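Local coordinates for protein serpin-12 (PDB 6CJ7) that probably inhibits serine proteases, as a serpin, and controls the prophenoloxidase activation system in the larval hemolymph of Manduca sexta, at residues V99-N104 / Y303-H308; Q164-N169 / S317-A322; S294-Q299 / P313-A318. One frame throughout, in Å; residues are numbered along the deposited sequence.

Contact 1 (V99-N104 / Y303-H308); sequences VFLSEN and YNLGSH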
loop_
_atom_site.group_PDB
_atom_site.type_symbol
_atom_site.label_atom_id
_atom_site.label_comp_id
_atom_site.label_asym_id
_atom_site.label_seq_id
_atom_site.Cartn_x
_atom_site.Cartn_y
_atom_site.Cartn_z
ATOM N N VAL A 99 5.124 14.100 -8.221
ATOM C CA VAL A 99 4.056 14.968 -8.714
ATOM C C VAL A 99 4.547 15.532 -10.040
ATOM O O VAL A 99 5.515 16.301 -10.072
ATOM C CB VAL A 99 3.726 16.100 -7.730
ATOM C CG1 VAL A 99 2.559 16.947 -8.257
ATOM C CG2 VAL A 99 3.414 15.562 -6.347
ATOM N N PHE A 100 3.893 15.149 -11.133
ATOM C CA PHE A 100 4.276 15.596 -12.463
ATOM C C PHE A 100 3.377 16.766 -12.835
ATOM O O PHE A 100 2.189 16.582 -13.115
ATOM C CB PHE A 100 4.182 14.449 -13.465
ATOM C CG PHE A 100 5.168 13.343 -13.192
ATOM C CD1 PHE A 100 4.781 12.192 -12.516
ATOM C CD2 PHE A 100 6.491 13.467 -13.599
ATOM C CE1 PHE A 100 5.696 11.170 -12.251
ATOM C CE2 PHE A 100 7.414 12.456 -13.335
ATOM C CZ PHE A 100 7.013 11.307 -12.662
ATOM N N LEU A 101 3.944 17.967 -12.794
ATOM C CA LEU A 101 3.205 19.214 -12.966
ATOM C C LEU A 101 3.446 19.773 -14.362
ATOM O O LEU A 101 4.598 19.997 -14.758
ATOM C CB LEU A 101 3.626 20.231 -11.910
ATOM C CG LEU A 101 3.005 21.608 -12.061
ATOM C CD1 LEU A 101 1.538 21.533 -11.697
ATOM C CD2 LEU A 101 3.743 22.535 -11.124
ATOM N N SER A 102 2.359 20.028 -15.091
ATOM C CA SER A 102 2.464 20.580 -16.433
ATOM C C SER A 102 3.314 21.843 -16.451
ATOM O O SER A 102 3.216 22.689 -15.561
ATOM C CB SER A 102 1.071 20.901 -16.974
ATOM O OG SER A 102 1.129 21.779 -18.078
ATOM N N GLU A 103 4.140 21.968 -17.490
ATOM C CA GLU A 103 4.964 23.158 -17.645
ATOM C C GLU A 103 4.152 24.419 -17.914
ATOM O O GLU A 103 4.740 25.501 -17.977
ATOM C CB GLU A 103 5.985 22.951 -18.758
ATOM C CG GLU A 103 7.082 21.973 -18.405
ATOM C CD GLU A 103 8.156 21.921 -19.463
ATOM O OE1 GLU A 103 8.098 22.755 -20.391
ATOM O OE2 GLU A 103 9.051 21.055 -19.367
ATOM N N ASN A 104 2.828 24.318 -18.075
ATOM C CA ASN A 104 2.000 25.521 -18.069
ATOM C C ASN A 104 1.979 26.199 -16.702
ATOM O O ASN A 104 1.623 27.382 -16.613
ATOM C CB ASN A 104 0.570 25.189 -18.500
ATOM C CG ASN A 104 0.481 24.775 -19.953
ATOM O OD1 ASN A 104 1.194 25.303 -20.801
ATOM N ND2 ASN A 104 -0.399 23.823 -20.246
ATOM N N TYR A 303 -2.737 26.453 -4.946
ATOM C CA TYR A 303 -1.878 27.505 -5.471
ATOM C C TYR A 303 -0.478 27.469 -4.874
ATOM O O TYR A 303 0.466 27.962 -5.502
ATOM C CB TYR A 303 -2.531 28.870 -5.222
ATOM C CG TYR A 303 -1.906 29.980 -6.021
ATOM C CD1 TYR A 303 -2.196 30.123 -7.373
ATOM C CD2 TYR A 303 -1.022 30.887 -5.431
ATOM C CE1 TYR A 303 -1.627 31.135 -8.126
ATOM C CE2 TYR A 303 -0.441 31.896 -6.180
ATOM C CZ TYR A 303 -0.744 32.014 -7.520
ATOM O OH TYR A 303 -0.173 33.015 -8.269
ATOM N N ASN A 304 -0.307 26.901 -3.686
ATOM C CA ASN A 304 1.021 26.807 -3.094
ATOM C C ASN A 304 1.758 25.549 -3.533
ATOM O O ASN A 304 2.838 25.253 -3.003
ATOM C CB ASN A 304 0.953 26.865 -1.574
ATOM C CG ASN A 304 0.630 28.243 -1.058
ATOM O OD1 ASN A 304 -0.092 28.379 -0.068
ATOM N ND2 ASN A 304 1.156 29.271 -1.707
ATOM N N LEU A 305 1.185 24.795 -4.473
ATOM C CA LEU A 305 1.888 23.749 -5.198
ATOM C C LEU A 305 2.442 24.274 -6.523
ATOM O O LEU A 305 3.591 23.982 -6.875
ATOM C CB LEU A 305 0.934 22.572 -5.417
ATOM C CG LEU A 305 1.449 21.287 -6.049
ATOM C CD1 LEU A 305 0.500 20.146 -5.709
ATOM C CD2 LEU A 305 1.555 21.428 -7.562
ATOM N N GLY A 306 1.641 25.032 -7.268
ATOM C CA GLY A 306 2.085 25.640 -8.514
ATOM C C GLY A 306 1.094 26.698 -8.942
ATOM O O GLY A 306 0.011 26.829 -8.367
ATOM N N SER A 307 1.468 27.449 -9.978
ATOM C CA SER A 307 0.668 28.611 -10.341
ATOM C C SER A 307 0.767 28.893 -11.833
ATOM O O SER A 307 1.810 28.686 -12.460
ATOM C CB SER A 307 1.099 29.851 -9.547
ATOM O OG SER A 307 2.454 30.169 -9.797
ATOM N N HIS A 308 -0.336 29.388 -12.389
ATOM C CA HIS A 308 -0.378 29.933 -13.745
ATOM C C HIS A 308 -1.085 31.271 -13.602
ATOM O O HIS A 308 -2.316 31.317 -13.522
ATOM C CB HIS A 308 -1.110 29.002 -14.708
ATOM C CG HIS A 308 -1.233 29.537 -16.103
ATOM N ND1 HIS A 308 -0.516 29.021 -17.162
ATOM C CD2 HIS A 308 -1.997 30.531 -16.617
ATOM C CE1 HIS A 308 -0.828 29.676 -18.265
ATOM N NE2 HIS A 308 -1.722 30.600 -17.962
#

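Contact 2 (Q164-N169 / S317-A322); sequences QMVMVN and SALHSA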
loop_
_atom_site.group_PDB
_atom_site.type_symbol
_atom_site.label_atom_id
_atom_site.label_comp_id
_atom_site.label_asym_id
_atom_site.label_seq_id
_atom_site.Cartn_x
_atom_site.Cartn_y
_atom_site.Cartn_z
ATOM N N GLN A 164 -2.957 18.744 -16.324
ATOM C CA GLN A 164 -2.310 19.694 -15.427
ATOM C C GLN A 164 -1.365 19.028 -14.443
ATOM O O GLN A 164 -0.266 19.539 -14.202
ATOM C CB GLN A 164 -3.361 20.504 -14.660
ATOM C CG GLN A 164 -4.240 21.309 -15.603
ATOM C CD GLN A 164 -4.958 22.439 -14.920
ATOM O OE1 GLN A 164 -5.558 23.289 -15.590
ATOM N NE2 GLN A 164 -4.912 22.463 -13.597
ATOM N N MET A 165 -1.750 17.886 -13.871
ATOM C CA MET A 165 -0.970 17.308 -12.788
ATOM C C MET A 165 -1.253 15.817 -12.716
ATOM O O MET A 165 -2.414 15.415 -12.637
ATOM C CB MET A 165 -1.309 17.977 -11.444
ATOM C CG MET A 165 -0.325 17.658 -10.353
ATOM S SD MET A 165 -0.904 18.249 -8.741
ATOM C CE MET A 165 -1.764 19.742 -9.148
ATOM N N VAL A 166 -0.199 15.012 -12.726
ATOM C CA VAL A 166 -0.304 13.566 -12.574
ATOM C C VAL A 166 0.443 13.191 -11.306
ATOM O O VAL A 166 1.661 13.394 -11.210
ATOM C CB VAL A 166 0.273 12.821 -13.784
ATOM C CG1 VAL A 166 0.248 11.303 -13.521
ATOM C CG2 VAL A 166 -0.502 13.160 -15.039
ATOM N N MET A 167 -0.275 12.645 -10.332
ATOM C CA MET A 167 0.342 12.174 -9.107
ATOM C C MET A 167 0.545 10.664 -9.181
ATOM O O MET A 167 -0.375 9.930 -9.557
ATOM C CB MET A 167 -0.521 12.572 -7.914
ATOM C CG MET A 167 -0.843 14.085 -7.939
ATOM S SD MET A 167 -1.403 14.637 -6.352
ATOM C CE MET A 167 0.132 14.665 -5.432
ATOM N N VAL A 168 1.754 10.208 -8.847
ATOM C CA VAL A 168 2.077 8.780 -8.835
ATOM C C VAL A 168 2.671 8.398 -7.489
ATOM O O VAL A 168 3.534 9.095 -6.939
ATOM C CB VAL A 168 3.032 8.363 -9.984
ATOM C CG1 VAL A 168 2.432 8.661 -11.318
ATOM C CG2 VAL A 168 4.390 9.016 -9.849
ATOM N N ASN A 169 2.195 7.286 -6.938
ATOM C CA ASN A 169 2.747 6.741 -5.702
ATOM C C ASN A 169 2.730 5.234 -5.858
ATOM O O ASN A 169 1.652 4.634 -5.938
ATOM C CB ASN A 169 1.946 7.181 -4.481
ATOM C CG ASN A 169 1.989 8.681 -4.284
ATOM O OD1 ASN A 169 1.176 9.432 -4.855
ATOM N ND2 ASN A 169 2.965 9.137 -3.491
ATOM N N SER A 317 -4.810 13.272 -12.690
ATOM C CA SER A 317 -4.767 11.833 -12.504
ATOM C C SER A 317 -4.066 11.554 -11.183
ATOM O O SER A 317 -3.089 12.226 -10.845
ATOM C CB SER A 317 -4.021 11.138 -13.655
ATOM O OG SER A 317 -4.768 11.226 -14.857
ATOM N N ALA A 318 -4.591 10.593 -10.427
ATOM C CA ALA A 318 -3.991 10.147 -9.172
ATOM C C ALA A 318 -3.868 8.637 -9.271
ATOM O O ALA A 318 -4.882 7.928 -9.284
ATOM C CB ALA A 318 -4.841 10.553 -7.966
ATOM N N LEU A 319 -2.632 8.149 -9.376
ATOM C CA LEU A 319 -2.371 6.764 -9.747
ATOM C C LEU A 319 -1.524 6.091 -8.681
ATOM O O LEU A 319 -0.532 6.664 -8.210
ATOM C CB LEU A 319 -1.663 6.693 -11.104
ATOM C CG LEU A 319 -2.394 7.427 -12.231
ATOM C CD1 LEU A 319 -1.566 7.444 -13.508
ATOM C CD2 LEU A 319 -3.733 6.762 -12.466
ATOM N N HIS A 320 -1.915 4.873 -8.316
ATOM C CA HIS A 320 -1.233 4.096 -7.293
ATOM C C HIS A 320 -0.954 2.692 -7.806
ATOM O O HIS A 320 -1.813 2.064 -8.419
ATOM C CB HIS A 320 -2.082 4.017 -6.009
ATOM C CG HIS A 320 -1.525 3.081 -4.968
ATOM N ND1 HIS A 320 -0.213 3.125 -4.543
ATOM C CD2 HIS A 320 -2.108 2.065 -4.283
ATOM C CE1 HIS A 320 -0.013 2.174 -3.642
ATOM N NE2 HIS A 320 -1.149 1.530 -3.453
ATOM N N SER A 321 0.251 2.196 -7.554
ATOM C CA SER A 321 0.567 0.811 -7.867
ATOM C C SER A 321 1.222 0.164 -6.660
ATOM O O SER A 321 2.017 0.795 -5.958
ATOM C CB SER A 321 1.491 0.690 -9.077
ATOM O OG SER A 321 1.787 -0.685 -9.332
ATOM N N ALA A 322 0.905 -1.111 -6.443
ATOM C CA ALA A 322 1.410 -1.835 -5.282
ATOM C C ALA A 322 1.742 -3.252 -5.712
ATOM O O ALA A 322 0.904 -3.920 -6.323
ATOM C CB ALA A 322 0.373 -1.860 -4.151
#

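Contact 3 (S294-Q299 / P313-A318); sequences SIFTQQ and PQVSSA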
loop_
_atom_site.group_PDB
_atom_site.type_symbol
_atom_site.label_atom_id
_atom_site.label_comp_id
_atom_site.label_asym_id
_atom_site.label_seq_id
_atom_site.Cartn_x
_atom_site.Cartn_y
_atom_site.Cartn_z
ATOM N N SER A 294 -12.633 17.840 -3.945
ATOM C CA SER A 294 -12.236 19.159 -4.432
ATOM C C SER A 294 -10.924 19.119 -5.205
ATOM O O SER A 294 -10.716 19.957 -6.095
ATOM C CB SER A 294 -12.129 20.159 -3.274
ATOM O OG SER A 294 -11.114 19.767 -2.376
ATOM N N ILE A 295 -10.034 18.167 -4.899
ATOM C CA ILE A 295 -8.711 18.181 -5.520
ATOM C C ILE A 295 -8.767 17.951 -7.021
ATOM O O ILE A 295 -7.817 18.309 -7.724
ATOM C CB ILE A 295 -7.736 17.156 -4.897
ATOM C CG1 ILE A 295 -8.157 15.724 -5.244
ATOM C CG2 ILE A 295 -7.597 17.350 -3.380
ATOM C CD1 ILE A 295 -7.213 14.690 -4.650
ATOM N N PHE A 296 -9.849 17.340 -7.539
ATOM C CA PHE A 296 -9.976 17.081 -8.969
ATOM C C PHE A 296 -10.712 18.188 -9.715
ATOM O O PHE A 296 -10.699 18.182 -10.949
ATOM C CB PHE A 296 -10.696 15.743 -9.208
ATOM C CG PHE A 296 -10.012 14.565 -8.565
ATOM C CD1 PHE A 296 -8.855 14.040 -9.113
ATOM C CD2 PHE A 296 -10.512 14.003 -7.399
ATOM C CE1 PHE A 296 -8.209 12.967 -8.521
ATOM C CE2 PHE A 296 -9.868 12.935 -6.793
ATOM C CZ PHE A 296 -8.716 12.420 -7.350
ATOM N N THR A 297 -11.330 19.133 -9.003
ATOM C CA THR A 297 -12.179 20.148 -9.614
ATOM C C THR A 297 -11.361 21.363 -10.034
ATOM O O THR A 297 -10.261 21.609 -9.535
ATOM C CB THR A 297 -13.290 20.600 -8.655
ATOM O OG1 THR A 297 -12.736 21.417 -7.617
ATOM C CG2 THR A 297 -13.982 19.394 -8.028
ATOM N N GLN A 298 -11.932 22.143 -10.946
ATOM C CA GLN A 298 -11.283 23.399 -11.291
ATOM C C GLN A 298 -11.436 24.442 -10.193
ATOM O O GLN A 298 -10.940 25.563 -10.355
ATOM C CB GLN A 298 -11.804 23.877 -12.651
ATOM C CG GLN A 298 -11.168 23.058 -13.796
ATOM C CD GLN A 298 -12.005 22.988 -15.058
ATOM O OE1 GLN A 298 -13.220 23.186 -15.026
ATOM N NE2 GLN A 298 -11.354 22.696 -16.181
ATOM N N GLN A 299 -12.069 24.088 -9.069
ATOM C CA GLN A 299 -12.071 24.896 -7.857
ATOM C C GLN A 299 -11.010 24.450 -6.857
ATOM O O GLN A 299 -10.960 24.991 -5.747
ATOM C CB GLN A 299 -13.449 24.863 -7.186
ATOM C CG GLN A 299 -14.528 25.619 -7.952
ATOM C CD GLN A 299 -14.902 24.923 -9.242
ATOM O OE1 GLN A 299 -15.181 23.724 -9.251
ATOM N NE2 GLN A 299 -14.887 25.665 -10.343
ATOM N N PRO A 313 -3.390 24.853 -10.238
ATOM C CA PRO A 313 -3.618 23.567 -10.906
ATOM C C PRO A 313 -4.618 22.741 -10.116
ATOM O O PRO A 313 -4.968 23.053 -8.980
ATOM C CB PRO A 313 -2.234 22.916 -10.907
ATOM C CG PRO A 313 -1.605 23.446 -9.632
ATOM C CD PRO A 313 -2.125 24.868 -9.471
ATOM N N GLN A 314 -5.109 21.683 -10.750
ATOM C CA GLN A 314 -5.846 20.652 -10.030
ATOM C C GLN A 314 -5.266 19.297 -10.398
ATOM O O GLN A 314 -4.464 19.174 -11.331
ATOM C CB GLN A 314 -7.352 20.692 -10.324
ATOM C CG GLN A 314 -7.742 20.287 -11.727
ATOM C CD GLN A 314 -7.720 21.439 -12.705
ATOM O OE1 GLN A 314 -7.773 22.623 -12.314
ATOM N NE2 GLN A 314 -7.620 21.113 -13.982
ATOM N N VAL A 315 -5.673 18.274 -9.644
ATOM C CA VAL A 315 -5.209 16.911 -9.908
ATOM C C VAL A 315 -5.936 16.370 -11.130
ATOM O O VAL A 315 -7.171 16.305 -11.152
ATOM C CB VAL A 315 -5.435 15.997 -8.698
ATOM C CG1 VAL A 315 -4.994 14.563 -9.043
ATOM C CG2 VAL A 315 -4.674 16.523 -7.468
ATOM N N SER A 316 -5.175 16.015 -12.165
ATOM C CA SER A 316 -5.773 15.401 -13.346
ATOM C C SER A 316 -5.857 13.893 -13.215
ATOM O O SER A 316 -6.858 13.290 -13.633
ATOM C CB SER A 316 -4.974 15.745 -14.608
ATOM O OG SER A 316 -4.793 17.143 -14.713
ATOM N N SER A 317 -4.810 13.272 -12.690
ATOM C CA SER A 317 -4.767 11.833 -12.504
ATOM C C SER A 317 -4.066 11.554 -11.183
ATOM O O SER A 317 -3.089 12.226 -10.845
ATOM C CB SER A 317 -4.021 11.138 -13.655
ATOM O OG SER A 317 -4.768 11.226 -14.857
ATOM N N ALA A 318 -4.591 10.593 -10.427
ATOM C CA ALA A 318 -3.991 10.147 -9.172
ATOM C C ALA A 318 -3.868 8.637 -9.271
ATOM O O ALA A 318 -4.882 7.928 -9.284
ATOM C CB ALA A 318 -4.841 10.553 -7.966
HETATM O O HOH W 1 -8.461 22.265 -15.995
#

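Contact 1 (V99-N104 / Y303-H308)
The imidazole of His308 meets the backbone carbonyl of Asn104 with its edge: Asn104 O lies 13° out of the ring plane, beside ND1, and the segment 99-104 approaches neither face of the ring. His308 ND1 donates to Asn104 O over 2.8 Å with an N-H...O angle of 158°, a short and fairly straight bond, although the nitrogen stands tilted from the plane of the carbonyl. With CG anti to the backbone N (chi1 178°), the ring swings across to the turn that carries Asn104. That turn is itself pinned, because Ser102 OG accepts from Asn104 N at 3.1 Å, an ST turn just where the strand ends.

In the serpin fold this is the foot of beta-sheet A, at the pole far from the reactive-centre loop. Strand 92-102 finishes here between strands 123-126 and 165-174, while the short strand 306-307 pairs with 106-107 in a separate two-stranded sheet. The two segments run in nearly the same direction without pairing as strands, since CA of Leu101 and CA of Gly306 are 7.9 Å apart.

Leucine side chains fill the interval. Leu101 and Leu305 lie alongside each other and point opposite ways, with CD1 of Leu101 against CD2 of Leu305 at 4.1 Å. The other branch of Leu101, CD2, faces the backbone of Gly306, 4.4 Å from its CA, where there is no side chain to stand in between. Leu101 also rests on Leu123 and Pro313, and Leu305 on Met165.

Contact 2 (Q164-N169 / S317-A322)
Asn169 and His320 form the tight, buried end of this pairing of parallel strands. Asn169 O takes two hydrogen bonds, from His320 ND1 at 2.8 Å and from Ser321 N at 3.2 Å, and the two donors reach it from opposite faces of the carbonyl plane. His320 CA adds a C-H...O contact to the same Asn169 O at 3.2 Å. The imidazole can do this because its CG is anti to the backbone N (chi1 172°), which carries the ring across toward strand 165-174, its ND1 edge turned to Asn169 O. Its other nitrogen, NE2, is bonded to Ser39 N, so the ring is tied at both nitrogens and its rotation is fixed. Beside it, Asn169 ND2 is held by Asn97 OD1. With a leucine in place of His320, Asn169 O would probably lose its shorter bond and Ser39 N its partner, loosening the tie between this strand and the start of helix 40-51.

Toward the start of the two strands the backbone bonds alternate between them, Met167 N giving to Ser317 O and Leu319 N to Met167 O, both at 2.9 Å. Met167, on the same face as Ala318 and His320, packs against Leu46 and Leu50 of that helix. Contacts are slacker on the face of Val166 and Leu319, where Val166 CG1 stands 4.3 Å from Leu319 CD1, and the partly exposed Ser317 lies at its solvent side.

Directly bridged strands of this kind are the third and fifth strands of sheet A in an uncleaved serpin, and the histidine-asparagine cluster probably corresponds to the shutter region of other serpins, which must part when the cleaved reactive-centre loop inserts between them.

Contact 3 (S294-Q299 / P313-A318)
Val315 plugs into the angle between Ile295 and Phe296. Its CG1 lies 3.6 Å from Phe296 CE1, and its CG2 reaches Ile295 CB at 4.0 Å, the two methyls thus dividing the neighbours between them. Val315 CG1 is anti to the backbone N (chi1 177°), which aims that branch at the ring. Ala318 CB arrives at the edge of the same ring, while CG1 of Ile295 lies over one face, offset toward the rim. Helix 284-289 supplies further walls for Phe296 through Leu287 and Asn288, helix 56-66 backs Ile295 with Ile62, and Val315 also touches Met167 of the adjoining strand.

Around this centre the backbones are joined once: Val315 N donates to Ile295 O at 2.9 Å, with an N-H...O angle of 161°. Val315 O, in turn, lies at the ring edge, 3.5 Å from Phe296 CD1.

Farther out, Gln314 folds over the turn. Its CB sits 3.2 Å from Thr297 O, and its bent chain carries the amide past Gln298 CG, the two amide planes being turned 80° apart. A water accepts from Gln298 NE2 at 2.9 Å; its approach to Gln314 NE2 is too short to be trusted as an ordinary bond. The turn is braced from within, for Thr297 OG1 accepts from Gln299 N, an ST turn, and itself donates to Ser294 O.

The chemistry implies that the loop following helix 284-289 is fastened to the entry of strand 317-326 mainly by apolar wedging and one backbone bond, the glutamines adding a hydrated border.

How the contacts relate
The three contacts lie on the same side of the chain's centre but differ in depth. Contact 2 is the core, strand on strand within sheet A, and is built from repeated backbone bonds closed by a buried polar cluster. Contacts 1 and 3 lie nearer the surface and hang on its two strands: Phe100 and Ser102 continue the sheet from contact 1 beside Val166 and Gln164, while contact 3 shares Ser317 and Ala318 with contact 2. Both peripheral contacts combine an apolar interior with a polar edge, a histidine-to-carbonyl bond in contact 1 and solvated glutamines in contact 3. Pro313, in the segment of contact 3, abuts the leucines of contact 1.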